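Local structure of endonuclease IV (Thermus thermophilus, 3AAM) at residues L136-T141 against L164-D169; P65-A70 against Y104-P109. The protein cleaves DNA at apurinic or apyrimidinic sites during base excision repair, leaving a 3'-hydroxyl and a 5'-terminal sugar phosphate. All coordinates share one frame; numbering follows the deposited sequence.

Overall arrangement
Interactions 1 and 2 are two strand pairs of one TIM barrel, and their centres lie about 9 Å apart. Strand 104-107 of interaction 2 is the sheet neighbour of strand 135-139 of interaction 1, so strands 66-69, 104-107, 135-139 and 165-169 run side by side in the barrel wall. Probable hydrogen bonds join the pairs, L137 N lying 2.7 Å from V105 O and V107 N 3.0 Å from L137 O. At the C-terminal ends of the strands both contacts border the metal site: the D169 side chain lies about 4 Å and that of H69 about 7 Å from the bound manganese at their nearest atoms, and E139 OE2 lies 3.0 Å from H69 NE2.

Interaction 1 (L136-T141 against L164-D169)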
loop_
_atom_site.group_PDB
_atom_site.type_symbol
_atom_site.label_atom_id
_atom_site.label_comp_id
_atom_site.label_asym_id
_atom_site.label_seq_id
_atom_site.Cartn_x
_atom_site.Cartn_y
_atom_site.Cartn_z
ATOM N N LEU A 136 6.883 -8.132 -1.955
ATOM C CA LEU A 136 7.074 -6.694 -2.113
ATOM C C LEU A 136 6.151 -6.185 -3.216
ATOM O O LEU A 136 6.122 -6.737 -4.316
ATOM C CB LEU A 136 8.533 -6.387 -2.465
ATOM C CG LEU A 136 8.911 -4.922 -2.713
ATOM C CD1 LEU A 136 8.632 -4.069 -1.480
ATOM C CD2 LEU A 136 10.393 -4.852 -3.071
ATOM N N LEU A 137 5.400 -5.133 -2.904
ATOM C CA LEU A 137 4.459 -4.535 -3.837
ATOM C C LEU A 137 4.925 -3.148 -4.240
ATOM O O LEU A 137 5.350 -2.364 -3.394
ATOM C CB LEU A 137 3.079 -4.410 -3.187
ATOM C CG LEU A 137 2.446 -5.680 -2.629
ATOM C CD1 LEU A 137 1.083 -5.361 -2.034
ATOM C CD2 LEU A 137 2.326 -6.707 -3.744
ATOM N N VAL A 138 4.853 -2.847 -5.533
ATOM C CA VAL A 138 5.237 -1.526 -6.018
ATOM C C VAL A 138 3.950 -0.812 -6.407
ATOM O O VAL A 138 3.085 -1.395 -7.060
ATOM C CB VAL A 138 6.182 -1.605 -7.244
ATOM C CG1 VAL A 138 7.519 -2.196 -6.823
ATOM C CG2 VAL A 138 5.557 -2.444 -8.345
ATOM N N GLU A 139 3.821 0.444 -5.993
ATOM C CA GLU A 139 2.618 1.217 -6.288
ATOM C C GLU A 139 2.744 2.004 -7.578
ATOM O O GLU A 139 3.842 2.381 -7.981
ATOM C CB GLU A 139 2.336 2.233 -5.170
ATOM C CG GLU A 139 2.756 1.813 -3.773
ATOM C CD GLU A 139 2.596 2.932 -2.742
ATOM O OE1 GLU A 139 2.874 4.110 -3.068
ATOM O OE2 GLU A 139 2.208 2.628 -1.594
ATOM N N ASN A 140 1.612 2.248 -8.229
ATOM C CA ASN A 140 1.622 3.085 -9.417
ATOM C C ASN A 140 1.661 4.487 -8.813
ATOM O O ASN A 140 1.280 4.680 -7.651
ATOM C CB ASN A 140 0.353 2.895 -10.249
ATOM C CG ASN A 140 -0.909 3.127 -9.446
ATOM O OD1 ASN A 140 -1.203 2.386 -8.511
ATOM N ND2 ASN A 140 -1.665 4.156 -9.813
ATOM N N THR A 141 2.121 5.468 -9.582
ATOM C CA THR A 141 2.240 6.829 -9.075
ATOM C C THR A 141 1.516 7.877 -9.906
ATOM O O THR A 141 1.002 7.591 -10.988
ATOM C CB THR A 141 3.715 7.243 -8.985
ATOM O OG1 THR A 141 4.270 7.309 -10.305
ATOM C CG2 THR A 141 4.497 6.227 -8.172
ATOM N N LEU A 164 8.070 -9.545 -7.499
ATOM C CA LEU A 164 7.361 -8.321 -7.143
ATOM C C LEU A 164 5.935 -8.354 -7.668
ATOM O O LEU A 164 5.657 -8.951 -8.707
ATOM C CB LEU A 164 8.052 -7.096 -7.745
ATOM C CG LEU A 164 9.501 -6.785 -7.370
ATOM C CD1 LEU A 164 10.038 -5.665 -8.258
ATOM C CD2 LEU A 164 9.564 -6.389 -5.910
ATOM N N GLN A 165 5.034 -7.719 -6.932
ATOM C CA GLN A 165 3.654 -7.614 -7.363
ATOM C C GLN A 165 3.268 -6.148 -7.288
ATOM O O GLN A 165 4.107 -5.306 -6.973
ATOM C CB GLN A 165 2.739 -8.503 -6.520
ATOM C CG GLN A 165 2.892 -9.974 -6.901
ATOM C CD GLN A 165 1.881 -10.876 -6.234
ATOM O OE1 GLN A 165 0.679 -10.614 -6.274
ATOM N NE2 GLN A 165 2.363 -11.958 -5.623
ATOM N N VAL A 166 2.007 -5.839 -7.558
ATOM C CA VAL A 166 1.579 -4.448 -7.595
ATOM C C VAL A 166 0.484 -4.030 -6.628
ATOM O O VAL A 166 -0.394 -4.817 -6.277
ATOM C CB VAL A 166 1.113 -4.097 -9.038
ATOM C CG1 VAL A 166 0.440 -2.727 -9.075
ATOM C CG2 VAL A 166 2.301 -4.140 -9.983
ATOM N N CYS A 167 0.564 -2.774 -6.191
ATOM C CA CYS A 167 -0.456 -2.185 -5.339
ATOM C C CYS A 167 -1.045 -1.035 -6.148
ATOM O O CYS A 167 -0.335 -0.109 -6.533
ATOM C CB CYS A 167 0.131 -1.628 -4.040
ATOM S SG CYS A 167 -1.078 -0.638 -3.102
ATOM N N LEU A 168 -2.338 -1.106 -6.425
ATOM C CA LEU A 168 -2.996 -0.049 -7.170
ATOM C C LEU A 168 -3.468 1.051 -6.234
ATOM O O LEU A 168 -4.179 0.779 -5.266
ATOM C CB LEU A 168 -4.214 -0.597 -7.913
ATOM C CG LEU A 168 -5.194 0.471 -8.411
ATOM C CD1 LEU A 168 -4.549 1.283 -9.536
ATOM C CD2 LEU A 168 -6.479 -0.191 -8.881
ATOM N N ASP A 169 -3.052 2.284 -6.506
ATOM C CA ASP A 169 -3.515 3.417 -5.719
ATOM C C ASP A 169 -4.405 4.208 -6.672
ATOM O O ASP A 169 -3.948 4.720 -7.697
ATOM C CB ASP A 169 -2.358 4.287 -5.222
ATOM C CG ASP A 169 -2.834 5.423 -4.329
ATOM O OD1 ASP A 169 -3.701 6.208 -4.779
ATOM O OD2 ASP A 169 -2.352 5.532 -3.180
#
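L137, V138 and E139 pair with Q165, V166 and C167 as adjacent parallel strands of the TIM barrel, the two strands of a beta-alpha-beta unit whose helix is 152-159. The ladder alternates between the strands: Q165 N donates to L136 O at 3.0 Å, V138 N to Q165 O at 2.9 Å, and C167 N to V138 O, the last reaching the carbonyl from 49° above its plane. V138 and V166 turn outward beneath the helix, where they touch V159 and L155 respectively, and their CG2 methyls meet at 4.0 Å. On the inner face L137 and C167 pack CB to CB, while CD2 of L137 comes against CB of Q165. At the N-terminal end L136 and L164 lie side by side, their CD2 methyls pressed together at 3.3 Å, tighter than usual.

Beyond the regular strand pairing, N140 takes over with its side chain. Its chi1 of 55° turns the carboxamide toward D169, where two bonds fix its rotation. D169 in turn caps the helix at 170-176, its OD1 accepting from N of H172, a manganese ligand. ND2 of N140 donates to D169 O at 3.2 Å, and OD1 of N140 takes D169 N on an in-plane lone pair at 2.7 Å.

Interaction 2 (P65-A70 against Y104-P109); sequences PAVIHA and YVVVHP. With PO4 (phosphate ion), chain C.
Chi1 of H69, at -159°, carries the imidazole away from its own backbone N, and V106, with chi1 at 60°, holds CG1 between its backbone N and carbonyl carbon, from where that methyl reaches over one face of the ring. The resulting CH-pi contact, CG1 of V106 lying 4.0 Å from the centroid of the H69 ring, joins two neighbouring parallel strands of the TIM barrel, 66-69 and 104-107, which helix 82-100 connects as a beta-alpha-beta unit. Backbone bonds bind the strands: I68 N to Y104 O, V106 N to I68 O at 2.8 Å, and A70 N to V106 O, the last nearly straight at 172°. The same CG1 of V106 also meets CG1 of V67 at 3.7 Å, so one methyl serves both side chains. On the outward face I68 and V105 both touch A97 of the connecting helix.

The imidazole is gripped at both nitrogens. H69 ND1 donates in the ring plane to a lone pair of A70 O at 2.6 Å, which fixes the ring's rotation. H69 NE2 donates to O2 of the bound phosphate at 2.9 Å. That ion, probably from the crystallisation liquor, may mark a pocket near the manganese site. With an alanine in place of H69, the phosphate would probably lose this donor, A70 O its ring partner, and the V106 methyl the ring face it lies over. Past the strand ends a water continues the link, accepting from H108 N at 3.0 Å and donating weakly to A70 O at 3.3 Å.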
loop_
_atom_site.group_PDB
_atom_site.type_symbol
_atom_site.label_atom_id
_atom_site.label_comp_id
_atom_site.label_asym_id
_atom_site.label_seq_id
_atom_site.Cartn_x
_atom_site.Cartn_y
_atom_site.Cartn_z
ATOM N N PRO A 65 -5.502 -9.686 7.219
ATOM C CA PRO A 65 -4.377 -9.422 6.324
ATOM C C PRO A 65 -3.715 -8.125 6.752
ATOM O O PRO A 65 -4.394 -7.139 7.073
ATOM C CB PRO A 65 -5.043 -9.299 4.960
ATOM C CG PRO A 65 -6.217 -10.210 5.078
ATOM C CD PRO A 65 -6.743 -9.891 6.454
ATOM N N ALA A 66 -2.389 -8.125 6.755
ATOM C CA ALA A 66 -1.642 -6.948 7.157
ATOM C C ALA A 66 -0.671 -6.525 6.071
ATOM O O ALA A 66 -0.196 -7.346 5.283
ATOM C CB ALA A 66 -0.892 -7.228 8.445
ATOM N N VAL A 67 -0.382 -5.231 6.035
ATOM C CA VAL A 67 0.536 -4.679 5.059
ATOM C C VAL A 67 1.477 -3.716 5.761
ATOM O O VAL A 67 1.050 -2.941 6.613
ATOM C CB VAL A 67 -0.208 -3.863 3.970
ATOM C CG1 VAL A 67 0.782 -3.337 2.950
ATOM C CG2 VAL A 67 -1.272 -4.713 3.301
ATOM N N ILE A 68 2.757 -3.777 5.416
ATOM C CA ILE A 68 3.725 -2.849 5.977
ATOM C C ILE A 68 4.074 -1.874 4.858
ATOM O O ILE A 68 4.431 -2.288 3.753
ATOM C CB ILE A 68 5.002 -3.570 6.480
ATOM C CG1 ILE A 68 4.731 -4.150 7.872
ATOM C CG2 ILE A 68 6.183 -2.602 6.508
ATOM C CD1 ILE A 68 5.882 -4.938 8.470
ATOM N N HIS A 69 3.934 -0.582 5.139
ATOM C CA HIS A 69 4.238 0.448 4.157
ATOM C C HIS A 69 5.649 0.975 4.407
ATOM O O HIS A 69 6.017 1.249 5.549
ATOM C CB HIS A 69 3.240 1.610 4.280
ATOM C CG HIS A 69 3.131 2.454 3.047
ATOM N ND1 HIS A 69 4.216 3.073 2.464
ATOM C CD2 HIS A 69 2.062 2.767 2.275
ATOM C CE1 HIS A 69 3.821 3.728 1.387
ATOM N NE2 HIS A 69 2.519 3.560 1.250
ATOM N N ALA A 70 6.439 1.095 3.346
ATOM C CA ALA A 70 7.792 1.630 3.460
ATOM C C ALA A 70 7.657 3.142 3.616
ATOM O O ALA A 70 6.632 3.721 3.256
ATOM C CB ALA A 70 8.596 1.302 2.201
ATOM N N TYR A 104 2.664 -8.719 3.153
ATOM C CA TYR A 104 3.002 -7.709 2.152
ATOM C C TYR A 104 3.719 -6.464 2.655
ATOM O O TYR A 104 3.464 -5.984 3.757
ATOM C CB TYR A 104 1.734 -7.237 1.426
ATOM C CG TYR A 104 0.993 -8.319 0.682
ATOM C CD1 TYR A 104 1.559 -8.934 -0.431
ATOM C CD2 TYR A 104 -0.265 -8.745 1.105
ATOM C CE1 TYR A 104 0.892 -9.955 -1.108
ATOM C CE2 TYR A 104 -0.940 -9.765 0.437
ATOM C CZ TYR A 104 -0.354 -10.364 -0.667
ATOM O OH TYR A 104 -1.003 -11.385 -1.323
ATOM N N VAL A 105 4.616 -5.953 1.818
ATOM C CA VAL A 105 5.343 -4.714 2.081
ATOM C C VAL A 105 5.113 -3.905 0.806
ATOM O O VAL A 105 5.329 -4.408 -0.294
ATOM C CB VAL A 105 6.864 -4.941 2.272
ATOM C CG1 VAL A 105 7.595 -3.599 2.290
ATOM C CG2 VAL A 105 7.113 -5.684 3.568
ATOM N N VAL A 106 4.658 -2.664 0.947
ATOM C CA VAL A 106 4.392 -1.824 -0.215
ATOM C C VAL A 106 5.271 -0.579 -0.201
ATOM O O VAL A 106 5.489 0.029 0.849
ATOM C CB VAL A 106 2.887 -1.433 -0.268
ATOM C CG1 VAL A 106 2.495 -0.670 0.988
ATOM C CG2 VAL A 106 2.600 -0.615 -1.511
ATOM N N VAL A 107 5.772 -0.206 -1.374
ATOM C CA VAL A 107 6.658 0.942 -1.499
ATOM C C VAL A 107 6.363 1.713 -2.771
ATOM O O VAL A 107 5.905 1.136 -3.753
ATOM C CB VAL A 107 8.135 0.468 -1.545
ATOM C CG1 VAL A 107 8.348 -0.446 -2.740
ATOM C CG2 VAL A 107 9.077 1.665 -1.610
ATOM N N HIS A 108 6.598 3.023 -2.756
ATOM C CA HIS A 108 6.395 3.779 -3.980
ATOM C C HIS A 108 7.694 3.579 -4.771
ATOM O O HIS A 108 8.760 3.397 -4.186
ATOM C CB HIS A 108 6.079 5.265 -3.694
ATOM C CG HIS A 108 7.127 5.998 -2.913
ATOM N ND1 HIS A 108 6.979 7.322 -2.551
ATOM C CD2 HIS A 108 8.329 5.609 -2.426
ATOM C CE1 HIS A 108 8.045 7.715 -1.876
ATOM N NE2 HIS A 108 8.879 6.694 -1.787
ATOM N N PRO A 109 7.612 3.560 -6.110
ATOM C CA PRO A 109 8.776 3.362 -6.982
ATOM C C PRO A 109 9.935 4.329 -6.801
ATOM O O PRO A 109 11.099 3.924 -6.844
ATOM C CB PRO A 109 8.177 3.459 -8.384
ATOM C CG PRO A 109 6.791 2.978 -8.193
ATOM C CD PRO A 109 6.376 3.639 -6.906
HETATM P P PO4 C . 1.677 6.554 -0.606
HETATM O O1 PO4 C . 2.000 7.302 0.741
HETATM O O2 PO4 C . 0.789 5.285 -0.302
HETATM O O3 PO4 C . 0.907 7.516 -1.558
HETATM O O4 PO4 C . 3.027 6.113 -1.293
HETATM O O HOH W 1 6.995 4.124 0.015
#